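Local coordinates for allantoicase (Saccharomyces cerevisiae, PDB 1O59), which catalyses the hydrolysis of allantoate to (S)-ureidoglycolate and urea, so that yeast can use purines as a secondary nitrogen source, at residues 106-111 against 162-167; 125-130 against 148-153; 273-278 against 323-328; 286-291 against 313-318. All coordinates share one frame; numbering follows the deposited sequence.

Interaction 1 of 4, residues 106-111 against 162-167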
loop_
_atom_site.group_PDB
_atom_site.type_symbol
_atom_site.label_atom_id
_atom_site.label_comp_id
_atom_site.label_asym_id
_atom_site.label_seq_id
_atom_site.Cartn_x
_atom_site.Cartn_y
_atom_site.Cartn_z
ATOM N N HIS A 106 11.086 -7.386 0.269
ATOM C CA HIS A 106 12.284 -6.709 0.781
ATOM C C HIS A 106 11.881 -5.321 1.342
ATOM O O HIS A 106 11.181 -4.570 0.670
ATOM C CB HIS A 106 13.289 -6.532 -0.355
ATOM C CG HIS A 106 13.852 -7.814 -0.894
ATOM N ND1 HIS A 106 13.311 -8.466 -1.979
ATOM C CD2 HIS A 106 14.933 -8.538 -0.530
ATOM C CE1 HIS A 106 14.028 -9.544 -2.253
ATOM N NE2 HIS A 106 15.017 -9.611 -1.384
ATOM N N ILE A 107 12.306 -4.973 2.559
ATOM C CA ILE A 107 11.835 -3.725 3.226
ATOM C C ILE A 107 12.723 -2.518 2.984
ATOM O O ILE A 107 13.939 -2.622 3.036
ATOM C CB ILE A 107 11.670 -3.946 4.748
ATOM C CG1 ILE A 107 10.785 -5.157 5.015
ATOM C CG2 ILE A 107 11.077 -2.718 5.412
ATOM C CD1 ILE A 107 9.371 -5.068 4.326
ATOM N N ILE A 108 12.104 -1.373 2.703
ATOM C CA ILE A 108 12.844 -0.125 2.468
ATOM C C ILE A 108 12.585 0.953 3.534
ATOM O O ILE A 108 13.467 1.751 3.858
ATOM C CB ILE A 108 12.545 0.444 1.040
ATOM C CG1 ILE A 108 13.239 1.798 0.853
ATOM C CG2 ILE A 108 11.046 0.560 0.750
ATOM C CD1 ILE A 108 14.780 1.703 0.930
ATOM N N GLY A 109 11.370 0.994 4.070
ATOM C CA GLY A 109 11.025 2.045 5.009
ATOM C C GLY A 109 9.664 1.874 5.569
ATOM O O GLY A 109 9.090 0.786 5.490
ATOM N N GLY A 110 9.142 2.955 6.126
ATOM C CA GLY A 110 7.832 2.905 6.763
ATOM C C GLY A 110 7.359 4.207 7.347
ATOM O O GLY A 110 8.006 5.247 7.212
ATOM N N GLU A 111 6.192 4.140 7.971
ATOM C CA GLU A 111 5.618 5.249 8.726
ATOM C C GLU A 111 5.115 4.798 10.097
ATOM O O GLU A 111 4.384 3.783 10.229
ATOM C CB GLU A 111 4.440 5.920 7.985
ATOM C CG GLU A 111 3.757 7.010 8.849
ATOM C CD GLU A 111 2.550 7.718 8.203
ATOM O OE1 GLU A 111 2.350 7.627 6.962
ATOM O OE2 GLU A 111 1.797 8.393 8.953
ATOM N N LEU A 162 8.266 9.468 8.980
ATOM C CA LEU A 162 8.495 8.851 7.694
ATOM C C LEU A 162 9.962 8.487 7.633
ATOM O O LEU A 162 10.850 9.372 7.648
ATOM C CB LEU A 162 8.145 9.847 6.591
ATOM C CG LEU A 162 6.754 10.492 6.682
ATOM C CD1 LEU A 162 6.578 11.502 5.577
ATOM C CD2 LEU A 162 5.647 9.443 6.613
ATOM N N PHE A 163 10.223 7.181 7.580
ATOM C CA PHE A 163 11.606 6.673 7.623
ATOM C C PHE A 163 11.971 5.734 6.447
ATOM O O PHE A 163 11.133 5.002 5.880
ATOM C CB PHE A 163 11.919 6.017 8.987
ATOM C CG PHE A 163 10.982 4.913 9.344
ATOM C CD1 PHE A 163 9.817 5.184 10.069
ATOM C CD2 PHE A 163 11.240 3.605 8.909
ATOM C CE1 PHE A 163 8.918 4.157 10.382
ATOM C CE2 PHE A 163 10.365 2.568 9.183
ATOM C CZ PHE A 163 9.180 2.839 9.935
ATOM N N VAL A 164 13.253 5.810 6.104
ATOM C CA VAL A 164 13.888 4.932 5.147
ATOM C C VAL A 164 15.085 4.327 5.861
ATOM O O VAL A 164 15.808 5.020 6.569
ATOM C CB VAL A 164 14.387 5.741 3.924
ATOM C CG1 VAL A 164 15.117 4.844 2.908
ATOM C CG2 VAL A 164 13.213 6.489 3.274
ATOM N N ARG A 165 15.294 3.033 5.667
ATOM C CA ARG A 165 16.501 2.377 6.166
ATOM C C ARG A 165 17.745 2.970 5.539
ATOM O O ARG A 165 17.817 3.124 4.316
ATOM C CB ARG A 165 16.517 0.899 5.808
ATOM C CG ARG A 165 15.338 0.099 6.244
ATOM C CD ARG A 165 15.399 -1.291 5.688
ATOM N NE ARG A 165 16.246 -2.114 6.523
ATOM C CZ ARG A 165 17.467 -2.512 6.248
ATOM N NH1 ARG A 165 18.075 -2.221 5.108
ATOM N NH2 ARG A 165 18.089 -3.244 7.146
ATOM N N GLY A 166 18.749 3.236 6.363
ATOM C CA GLY A 166 20.027 3.716 5.856
ATOM C C GLY A 166 20.645 2.852 4.760
ATOM O O GLY A 166 21.295 3.373 3.842
ATOM N N ASN A 167 20.476 1.534 4.850
ATOM C CA ASN A 167 21.117 0.638 3.888
ATOM C C ASN A 167 20.211 0.317 2.724
ATOM O O ASN A 167 20.534 -0.548 1.918
ATOM C CB ASN A 167 21.571 -0.649 4.572
ATOM C CG ASN A 167 22.787 -0.431 5.479
ATOM O OD1 ASN A 167 23.813 0.148 5.072
ATOM N ND2 ASN A 167 22.671 -0.894 6.722
#

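Interaction 2 of 4, residues 125-130 against 148-153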
loop_
_atom_site.group_PDB
_atom_site.type_symbol
_atom_site.label_atom_id
_atom_site.label_comp_id
_atom_site.label_asym_id
_atom_site.label_seq_id
_atom_site.Cartn_x
_atom_site.Cartn_y
_atom_site.Cartn_z
ATOM N N VAL A 125 10.538 3.014 19.093
ATOM C CA VAL A 125 10.047 1.925 18.293
ATOM C C VAL A 125 11.265 1.244 17.666
ATOM O O VAL A 125 12.279 1.895 17.362
ATOM C CB VAL A 125 9.077 2.481 17.214
ATOM C CG1 VAL A 125 8.994 1.595 16.026
ATOM C CG2 VAL A 125 7.643 2.706 17.789
ATOM N N SER A 126 11.189 -0.074 17.531
ATOM C CA SER A 126 12.069 -0.798 16.617
ATOM C C SER A 126 11.199 -1.789 15.810
ATOM O O SER A 126 10.048 -2.084 16.179
ATOM C CB SER A 126 13.273 -1.454 17.339
ATOM O OG SER A 126 12.934 -2.589 18.121
ATOM N N ILE A 127 11.750 -2.234 14.675
ATOM C CA ILE A 127 11.087 -3.193 13.815
ATOM C C ILE A 127 11.991 -4.363 13.461
ATOM O O ILE A 127 13.164 -4.198 13.110
ATOM C CB ILE A 127 10.571 -2.515 12.546
ATOM C CG1 ILE A 127 9.785 -1.237 12.897
ATOM C CG2 ILE A 127 9.649 -3.474 11.765
ATOM C CD1 ILE A 127 9.509 -0.324 11.690
ATOM N N GLU A 128 11.404 -5.554 13.579
ATOM C CA GLU A 128 12.022 -6.825 13.185
ATOM C C GLU A 128 11.139 -7.498 12.158
ATOM O O GLU A 128 9.956 -7.134 11.990
ATOM C CB GLU A 128 12.170 -7.731 14.384
ATOM C CG GLU A 128 12.816 -7.051 15.589
ATOM C CD GLU A 128 13.149 -8.003 16.734
ATOM O OE1 GLU A 128 12.638 -9.134 16.768
ATOM O OE2 GLU A 128 13.919 -7.606 17.634
ATOM N N ALA A 129 11.725 -8.456 11.443
ATOM C CA ALA A 129 10.993 -9.209 10.425
ATOM C C ALA A 129 11.424 -10.654 10.399
ATOM O O ALA A 129 12.489 -11.009 10.869
ATOM C CB ALA A 129 11.175 -8.580 9.051
ATOM N N LEU A 130 10.557 -11.498 9.867
ATOM C CA LEU A 130 10.958 -12.856 9.535
ATOM C C LEU A 130 10.336 -13.416 8.249
ATOM O O LEU A 130 9.356 -12.897 7.700
ATOM C CB LEU A 130 10.747 -13.804 10.735
ATOM C CG LEU A 130 9.400 -14.361 11.236
ATOM C CD1 LEU A 130 8.668 -15.289 10.224
ATOM C CD2 LEU A 130 9.682 -15.128 12.536
ATOM N N GLU A 148 16.126 -7.968 13.285
ATOM C CA GLU A 148 15.931 -6.516 13.309
ATOM C C GLU A 148 16.259 -5.838 11.968
ATOM O O GLU A 148 17.318 -6.020 11.381
ATOM C CB GLU A 148 16.771 -5.879 14.413
ATOM C CG GLU A 148 16.469 -4.409 14.589
ATOM C CD GLU A 148 17.422 -3.744 15.554
ATOM O OE1 GLU A 148 17.027 -3.586 16.716
ATOM O OE2 GLU A 148 18.544 -3.365 15.138
ATOM N N ILE A 149 15.332 -5.032 11.499
ATOM C CA ILE A 149 15.513 -4.341 10.227
ATOM C C ILE A 149 15.405 -2.816 10.372
ATOM O O ILE A 149 15.917 -2.074 9.520
ATOM C CB ILE A 149 14.519 -4.874 9.180
ATOM C CG1 ILE A 149 13.095 -4.756 9.668
ATOM C CG2 ILE A 149 14.833 -6.320 8.834
ATOM C CD1 ILE A 149 12.122 -4.869 8.562
ATOM N N VAL A 150 14.777 -2.358 11.457
ATOM C CA VAL A 150 14.828 -0.959 11.819
ATOM C C VAL A 150 15.165 -0.828 13.278
ATOM O O VAL A 150 14.380 -1.217 14.144
ATOM C CB VAL A 150 13.517 -0.259 11.513
ATOM C CG1 VAL A 150 13.591 1.210 11.917
ATOM C CG2 VAL A 150 13.162 -0.435 10.008
ATOM N N GLU A 151 16.354 -0.288 13.526
ATOM C CA GLU A 151 16.873 -0.041 14.860
ATOM C C GLU A 151 15.992 0.926 15.640
ATOM O O GLU A 151 15.245 1.714 15.068
ATOM C CB GLU A 151 18.295 0.534 14.783
ATOM C CG GLU A 151 18.314 2.015 14.372
ATOM C CD GLU A 151 19.563 2.442 13.589
ATOM O OE1 GLU A 151 20.607 2.867 14.215
ATOM O OE2 GLU A 151 19.467 2.362 12.320
ATOM N N LYS A 152 16.136 0.859 16.958
ATOM C CA LYS A 152 15.345 1.625 17.910
ATOM C C LYS A 152 15.477 3.119 17.629
ATOM O O LYS A 152 16.576 3.643 17.516
ATOM C CB LYS A 152 15.815 1.287 19.334
ATOM C CG LYS A 152 14.912 1.773 20.437
ATOM C CD LYS A 152 15.654 1.861 21.785
ATOM C CE LYS A 152 15.067 0.953 22.876
ATOM N NZ LYS A 152 15.667 1.250 24.247
ATOM N N PHE A 153 14.353 3.798 17.493
ATOM C CA PHE A 153 14.371 5.234 17.322
ATOM C C PHE A 153 13.263 5.899 18.099
ATOM O O PHE A 153 12.205 5.336 18.323
ATOM C CB PHE A 153 14.294 5.622 15.836
ATOM C CG PHE A 153 12.979 5.250 15.147
ATOM C CD1 PHE A 153 11.870 6.091 15.214
ATOM C CD2 PHE A 153 12.878 4.075 14.390
ATOM C CE1 PHE A 153 10.691 5.747 14.570
ATOM C CE2 PHE A 153 11.728 3.733 13.732
ATOM C CZ PHE A 153 10.620 4.567 13.820
HETATM O O HOH W 1 14.463 -4.878 17.278
#

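Interaction 3 of 4, residues 273-278 against 323-328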
loop_
_atom_site.group_PDB
_atom_site.type_symbol
_atom_site.label_atom_id
_atom_site.label_comp_id
_atom_site.label_asym_id
_atom_site.label_seq_id
_atom_site.Cartn_x
_atom_site.Cartn_y
_atom_site.Cartn_z
ATOM N N LYS A 273 -5.941 -9.468 -21.919
ATOM C CA LYS A 273 -7.194 -8.980 -21.397
ATOM C C LYS A 273 -6.900 -7.839 -20.441
ATOM O O LYS A 273 -6.069 -7.973 -19.538
ATOM C CB LYS A 273 -7.864 -10.118 -20.625
ATOM C CG LYS A 273 -9.359 -10.141 -20.680
ATOM C CD LYS A 273 -9.938 -10.846 -19.423
ATOM C CE LYS A 273 -9.700 -12.372 -19.328
ATOM N NZ LYS A 273 -9.387 -12.805 -17.909
ATOM N N ILE A 274 -7.568 -6.713 -20.650
ATOM C CA ILE A 274 -7.551 -5.623 -19.684
ATOM C C ILE A 274 -8.960 -5.397 -19.117
ATOM O O ILE A 274 -9.948 -5.407 -19.829
ATOM C CB ILE A 274 -6.947 -4.357 -20.286
ATOM C CG1 ILE A 274 -5.483 -4.636 -20.665
ATOM C CG2 ILE A 274 -7.042 -3.218 -19.287
ATOM C CD1 ILE A 274 -4.684 -3.434 -21.204
ATOM N N ILE A 275 -9.018 -5.241 -17.803
ATOM C CA ILE A 275 -10.274 -5.032 -17.085
ATOM C C ILE A 275 -10.237 -3.708 -16.318
ATOM O O ILE A 275 -9.350 -3.473 -15.519
ATOM C CB ILE A 275 -10.555 -6.196 -16.107
ATOM C CG1 ILE A 275 -10.455 -7.547 -16.824
ATOM C CG2 ILE A 275 -11.931 -6.010 -15.473
ATOM C CD1 ILE A 275 -10.695 -8.730 -15.884
ATOM N N VAL A 276 -11.212 -2.855 -16.587
ATOM C CA VAL A 276 -11.388 -1.611 -15.856
ATOM C C VAL A 276 -12.721 -1.701 -15.106
ATOM O O VAL A 276 -13.796 -1.865 -15.706
ATOM C CB VAL A 276 -11.334 -0.429 -16.811
ATOM C CG1 VAL A 276 -11.513 0.869 -16.092
ATOM C CG2 VAL A 276 -10.025 -0.412 -17.512
ATOM N N ASP A 277 -12.615 -1.614 -13.781
ATOM C CA ASP A 277 -13.721 -1.859 -12.872
ATOM C C ASP A 277 -14.148 -0.594 -12.154
ATOM O O ASP A 277 -13.362 0.009 -11.412
ATOM C CB ASP A 277 -13.275 -2.893 -11.850
ATOM C CG ASP A 277 -14.407 -3.442 -11.023
ATOM O OD1 ASP A 277 -15.603 -3.029 -11.145
ATOM O OD2 ASP A 277 -14.162 -4.368 -10.238
ATOM N N THR A 278 -15.394 -0.191 -12.381
ATOM C CA THR A 278 -15.986 0.989 -11.730
ATOM C C THR A 278 -16.925 0.627 -10.574
ATOM O O THR A 278 -17.806 1.391 -10.237
ATOM C CB THR A 278 -16.754 1.804 -12.771
ATOM O OG1 THR A 278 -17.684 0.960 -13.465
ATOM C CG2 THR A 278 -15.797 2.330 -13.863
ATOM N N GLU A 323 -17.292 -4.243 -14.253
ATOM C CA GLU A 323 -16.063 -4.687 -14.831
ATOM C C GLU A 323 -16.188 -4.615 -16.344
ATOM O O GLU A 323 -16.975 -5.354 -16.960
ATOM C CB GLU A 323 -15.761 -6.109 -14.400
ATOM C CG GLU A 323 -15.589 -6.317 -12.902
ATOM C CD GLU A 323 -15.085 -7.730 -12.595
ATOM O OE1 GLU A 323 -13.851 -7.939 -12.689
ATOM O OE2 GLU A 323 -15.918 -8.641 -12.293
ATOM N N HIS A 324 -15.435 -3.690 -16.933
ATOM C CA HIS A 324 -15.308 -3.566 -18.393
ATOM C C HIS A 324 -14.110 -4.384 -18.845
ATOM O O HIS A 324 -13.013 -4.172 -18.370
ATOM C CB HIS A 324 -15.101 -2.107 -18.800
ATOM C CG HIS A 324 -16.149 -1.174 -18.280
ATOM N ND1 HIS A 324 -16.119 -0.662 -17.002
ATOM C CD2 HIS A 324 -17.237 -0.638 -18.879
ATOM C CE1 HIS A 324 -17.151 0.145 -16.838
ATOM N NE2 HIS A 324 -17.850 0.174 -17.959
ATOM N N VAL A 325 -14.339 -5.306 -19.762
ATOM C CA VAL A 325 -13.338 -6.277 -20.183
ATOM C C VAL A 325 -12.942 -6.028 -21.646
ATOM O O VAL A 325 -13.747 -6.200 -22.560
ATOM C CB VAL A 325 -13.888 -7.743 -20.052
ATOM C CG1 VAL A 325 -12.858 -8.769 -20.585
ATOM C CG2 VAL A 325 -14.302 -8.036 -18.605
ATOM N N TYR A 326 -11.684 -5.637 -21.844
ATOM C CA TYR A 326 -11.132 -5.392 -23.168
ATOM C C TYR A 326 -10.217 -6.550 -23.533
ATOM O O TYR A 326 -9.185 -6.760 -22.913
ATOM C CB TYR A 326 -10.398 -4.051 -23.189
ATOM C CG TYR A 326 -11.280 -2.954 -22.667
ATOM C CD1 TYR A 326 -12.375 -2.503 -23.393
ATOM C CD2 TYR A 326 -11.082 -2.434 -21.406
ATOM C CE1 TYR A 326 -13.206 -1.511 -22.889
ATOM C CE2 TYR A 326 -11.907 -1.453 -20.879
ATOM C CZ TYR A 326 -12.957 -0.979 -21.613
ATOM O OH TYR A 326 -13.739 0.020 -21.062
ATOM N N GLU A 327 -10.619 -7.322 -24.528
ATOM C CA GLU A 327 -9.763 -8.396 -25.011
ATOM C C GLU A 327 -8.785 -7.824 -26.016
ATOM O O GLU A 327 -9.172 -7.185 -26.972
ATOM C CB GLU A 327 -10.578 -9.586 -25.516
ATOM C CG GLU A 327 -10.879 -10.540 -24.342
ATOM C CD GLU A 327 -12.224 -11.262 -24.417
ATOM O OE1 GLU A 327 -12.683 -11.555 -25.556
ATOM O OE2 GLU A 327 -12.808 -11.565 -23.329
ATOM N N ILE A 328 -7.509 -7.973 -25.699
ATOM C CA ILE A 328 -6.416 -7.324 -26.399
ATOM C C ILE A 328 -5.725 -8.381 -27.246
ATOM O O ILE A 328 -5.541 -8.186 -28.427
ATOM C CB ILE A 328 -5.405 -6.669 -25.371
ATOM C CG1 ILE A 328 -6.091 -5.608 -24.540
ATOM C CG2 ILE A 328 -4.265 -5.987 -26.077
ATOM C CD1 ILE A 328 -6.894 -4.612 -25.397
HETATM O O HOH W 2 -12.069 -6.671 -10.244
#

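Interaction 4 of 4, residues 286-291 against 313-318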
loop_
_atom_site.group_PDB
_atom_site.type_symbol
_atom_site.label_atom_id
_atom_site.label_comp_id
_atom_site.label_asym_id
_atom_site.label_seq_id
_atom_site.Cartn_x
_atom_site.Cartn_y
_atom_site.Cartn_z
ATOM N N PRO A 286 -16.174 7.305 -14.842
ATOM C CA PRO A 286 -15.736 8.154 -15.967
ATOM C C PRO A 286 -16.695 8.030 -17.126
ATOM O O PRO A 286 -17.439 7.052 -17.215
ATOM C CB PRO A 286 -14.369 7.613 -16.324
ATOM C CG PRO A 286 -13.977 6.792 -15.145
ATOM C CD PRO A 286 -15.230 6.212 -14.577
ATOM N N GLN A 287 -16.714 9.033 -17.985
ATOM C CA GLN A 287 -17.541 8.953 -19.160
ATOM C C GLN A 287 -16.885 8.048 -20.192
ATOM O O GLN A 287 -17.578 7.306 -20.883
ATOM C CB GLN A 287 -17.771 10.346 -19.724
ATOM C CG GLN A 287 -18.636 10.364 -20.914
ATOM C CD GLN A 287 -18.901 11.733 -21.368
ATOM O OE1 GLN A 287 -18.133 12.649 -21.075
ATOM N NE2 GLN A 287 -20.007 11.906 -22.062
ATOM N N PHE A 288 -15.551 8.123 -20.287
ATOM C CA PHE A 288 -14.764 7.253 -21.158
ATOM C C PHE A 288 -13.482 6.909 -20.484
ATOM O O PHE A 288 -13.113 7.545 -19.502
ATOM C CB PHE A 288 -14.352 7.952 -22.451
ATOM C CG PHE A 288 -15.487 8.435 -23.294
ATOM C CD1 PHE A 288 -16.191 7.552 -24.110
ATOM C CD2 PHE A 288 -15.817 9.784 -23.324
ATOM C CE1 PHE A 288 -17.213 7.996 -24.923
ATOM C CE2 PHE A 288 -16.851 10.239 -24.129
ATOM C CZ PHE A 288 -17.546 9.335 -24.924
ATOM N N ILE A 289 -12.779 5.919 -21.045
ATOM C CA ILE A 289 -11.404 5.583 -20.633
ATOM C C ILE A 289 -10.540 5.202 -21.838
ATOM O O ILE A 289 -11.035 4.836 -22.886
ATOM C CB ILE A 289 -11.348 4.429 -19.539
ATOM C CG1 ILE A 289 -11.800 3.086 -20.110
ATOM C CG2 ILE A 289 -12.153 4.771 -18.282
ATOM C CD1 ILE A 289 -10.702 2.257 -20.702
ATOM N N THR A 290 -9.232 5.307 -21.652
ATOM C CA THR A 290 -8.265 4.676 -22.539
ATOM C C THR A 290 -7.202 3.999 -21.679
ATOM O O THR A 290 -7.053 4.323 -20.523
ATOM C CB THR A 290 -7.575 5.698 -23.526
ATOM O OG1 THR A 290 -6.813 6.668 -22.791
ATOM C CG2 THR A 290 -8.570 6.514 -24.339
ATOM N N VAL A 291 -6.469 3.068 -22.262
ATOM C CA VAL A 291 -5.340 2.475 -21.601
ATOM C C VAL A 291 -4.194 2.450 -22.607
ATOM O O VAL A 291 -4.370 1.956 -23.712
ATOM C CB VAL A 291 -5.635 1.045 -21.128
ATOM C CG1 VAL A 291 -4.437 0.486 -20.359
ATOM C CG2 VAL A 291 -6.917 1.000 -20.280
ATOM N N VAL A 313 -5.999 0.175 -25.086
ATOM C CA VAL A 313 -7.432 0.411 -25.230
ATOM C C VAL A 313 -7.697 1.847 -25.693
ATOM O O VAL A 313 -7.222 2.809 -25.099
ATOM C CB VAL A 313 -8.208 0.103 -23.937
ATOM C CG1 VAL A 313 -9.690 0.355 -24.135
ATOM C CG2 VAL A 313 -7.974 -1.344 -23.509
ATOM N N GLY A 314 -8.416 1.948 -26.810
ATOM C CA GLY A 314 -8.860 3.207 -27.372
ATOM C C GLY A 314 -10.067 3.708 -26.632
ATOM O O GLY A 314 -10.559 3.049 -25.725
ATOM N N LYS A 315 -10.524 4.900 -27.013
ATOM C CA LYS A 315 -11.565 5.618 -26.265
ATOM C C LYS A 315 -12.776 4.712 -26.162
ATOM O O LYS A 315 -13.308 4.287 -27.180
ATOM C CB LYS A 315 -11.909 6.945 -26.955
ATOM C CG LYS A 315 -12.784 7.904 -26.145
ATOM C CD LYS A 315 -12.767 9.294 -26.776
ATOM C CE LYS A 315 -13.865 10.217 -26.220
ATOM N NZ LYS A 315 -14.638 10.969 -27.293
ATOM N N SER A 316 -13.180 4.403 -24.928
ATOM C CA SER A 316 -14.204 3.409 -24.657
ATOM C C SER A 316 -15.167 3.980 -23.663
ATOM O O SER A 316 -14.752 4.447 -22.606
ATOM C CB SER A 316 -13.580 2.147 -24.050
ATOM O OG SER A 316 -12.812 1.446 -25.003
ATOM N N LYS A 317 -16.453 3.916 -23.998
ATOM C CA LYS A 317 -17.524 4.379 -23.117
ATOM C C LYS A 317 -17.616 3.458 -21.883
ATOM O O LYS A 317 -17.603 2.240 -22.016
ATOM C CB LYS A 317 -18.885 4.413 -23.857
ATOM C CG LYS A 317 -19.890 5.341 -23.197
ATOM C CD LYS A 317 -21.292 5.389 -23.864
ATOM C CE LYS A 317 -22.174 6.550 -23.263
ATOM N NZ LYS A 317 -21.479 7.932 -23.316
ATOM N N THR A 318 -17.700 4.076 -20.701
ATOM C CA THR A 318 -17.768 3.370 -19.417
ATOM C C THR A 318 -19.107 3.584 -18.706
ATOM O O THR A 318 -19.848 4.559 -18.963
ATOM C CB THR A 318 -16.571 3.745 -18.462
ATOM O OG1 THR A 318 -16.284 5.155 -18.496
ATOM C CG2 THR A 318 -15.274 3.083 -18.932
HETATM O O HOH W 3 -20.218 6.943 -20.462
#

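Interaction 1 of 4, residues 106-111 against 162-167
Phe163 lays its ring flat against the backbone of Gly110. Gly110 CA sits over one face, 3.8 Å from the ring centroid and 27° off the ring normal, a CH-pi contact, and Gly110 N lies over the same ring. The torsion explains it: CG is held between the backbone N and the carbonyl carbon (chi1 57°), which folds the ring back across the neighbouring strand. A CB on Gly110 would run into CZ. The two residues form an antiparallel hydrogen-bonded pair, with Gly110 N to Phe163 O at 2.9 Å and Phe163 N to Gly110 O at 3.0 Å. Beyond the ring, Phe153 and Phe15 close in.

On the other face of the sheet, Leu162 CD2 runs alongside the extended chain of Glu111, touching CG at 3.8 Å, while the carboxylate goes on to a salt bridge with Arg160. There too, Ile108 reaches across with CD1, 3.7 Å from Val164 CG1, its CG1 standing opposite the backbone N (chi1 176°). Phe24 of helix 21-31 packs on Leu162 and Val164. Ile108 and Gly109 both face Tyr193, a classic beta bulge in strand 105-113.

Arg165 leaves the strand after donating its N to Ile108 O at 2.9 Å. Its CD passes 3.3 Å from Ile107 O, and the guanidinium ends on Ile149 O through NE and on Gly168 O through NH1. Carbon thus covers the peptide surface on the Phe163 side, while the Glu111 carboxylate and the Arg165 guanidinium bond to partners outside the two segments, although most of the contact is buried.

Interaction 2 of 4, residues 125-130 against 148-153
Ile127 and Val150 stand side by side and point the same way, Ile127 CB lying 3.9 Å from Val150 CB, with Ile127 CD1 leaning along Val150 CG2. Toward the start of strand 124-130, Val125 and Phe153 are likewise aligned. Phe153 CG sits between the backbone N and the carbonyl carbon (chi1 66°), and this swings the ring back over Val125, where CZ meets CG1 at 4.0 Å and Val125 CB lies above one face, offset toward the rim. With an alanine here, Val125 CG1 and the Phe15 ring that meets Phe153 edge-to-face would probably lose their common partner and a gap would open between them.

The backbone underneath is irregular. Ile149 and Val150 both face Ile127, a classic beta bulge, and Ile127 O takes two bonds, from Ile149 N at 2.8 Å and Val150 N at 3.0 Å. The chain turns a corner at Val150 within strand 147-154, the outermost strand, in this chain, of a five-stranded antiparallel sheet of the beta-sandwich. Before that corner, Ile149 CD1 meets Ala129 CB at 3.9 Å.

Polar groups occupy the opposite face. A water accepts from Ser126 OG and donates to Glu128 OE2 at 2.8 Å and Glu148 OE1 at 2.9 Å, linking two carboxylates of like charge. Lys178 and Lys180 form salt bridges with Glu128, which probably offsets part of the negative charge gathered here, and Ser126 OG also bonds to Tyr182 OH.

Interaction 3 of 4, residues 273-278 against 323-328
His324 overlaps the carbonyl of Val276 with the ND1 edge of its imidazole: ND1 donates to Val276 O at 2.9 Å, and the oxygen lies only 1° out of the ring plane. The two residues belong to a regular antiparallel strand pair, 270-277 with 323-331, in one sheet of the beta-sandwich formed by the second allantoicase repeat. His324 N donates to the same oxygen at 2.7 Å, so Val276 O is gripped by two N-H groups that arrive from opposite faces of its carbonyl plane. CG of His324 lies beside its own backbone N (chi1 -54°), which brings the ring back alongside the strand and puts CE1 3.5 Å from Thr278 OG1. On the far edge NE2 is bonded to Gly319 N, and Thr278 OG1 meets the same loop through Gly319 O and Lys322 N. A leucine in place of His324 would probably leave Gly319 N without this acceptor and Val276 O with one donor fewer.

Tyr326 points to the same face as His324. Its ring presents an edge to Val276 CG2, with CE2 at 4.0 Å, and Val313 and Ile289 of the other sheet pack against it. Ile274 joins this layer through CG1, which meets Ile328 CG1.

Asp277 and Glu323 share the opposite face. Their carboxylate planes are 29° apart, and the side chains cross obliquely, Glu323 CG coming 3.6 Å from Asp277 OD2. Arg238 forms a salt bridge with Asp277 OD1, which probably eases the crowding of negative charge. A water donates to Asp277 OD2 at 3.1 Å and to Glu323 OE1 at 3.3 Å.

Interaction 4 of 4, residues 286-291 against 313-318
Phe288 meets the neighbouring strand with every part of its side chain. CB rests 3.5 Å from Ser316 O. CG and CD2 lie beneath Lys315 CE, the CD2 distance being 3.5 Å, while CD1 turns to Lys317 CA at 3.6 Å and CE1 to Lys317 CB. Farther out, CE2 and CZ come under Lys315 NZ, which stands 4.2 Å from the ring centroid and 23° off its normal, a cation-pi contact over the face. Lys315 gets there because its CG is opposite the backbone N (chi1 -169°) and the chain stays extended as far as CE.

This pairing lies at the edge of a sheet of the second repeat's beta-sandwich: strand 309-317 is the outermost, within this chain, of a five-stranded antiparallel sheet. Gln287 and Phe288 both face Ile342 on the other neighbour, a classic beta bulge, and a second bulge shifts the register between Ile289 and Val291.

On the face that carries Ile289, Thr318 CG2 packs on Ile289 CG2 at 3.6 Å. Thr318 OG1 donates to Pro286 O at 2.6 Å from above the carbonyl plane. A water donates to Gln287 O at 2.7 Å and to Thr318 O.

How the interactions relate
The four contacts fall into two matching pairs, one in each allantoicase repeat. In the first repeat interaction 2 is nested within the chain loop closed by interaction 1; in the second, interaction 4 is nested within that closed by interaction 3. The centres within each pair are about 10 Å apart and the contacts touch, because in each pair one contact lies in either sheet of a beta-sandwich and their side chains pack across it: Phe163 CZ packs on Ile127 CD1, and Tyr326 CB on Val313 CG2. Between repeats the centres of interactions 1 and 3 lie about 35 Å apart, on opposite sides of the chain's centre. This layout is consistent with a duplicated galactose-binding-like domain in a single chain.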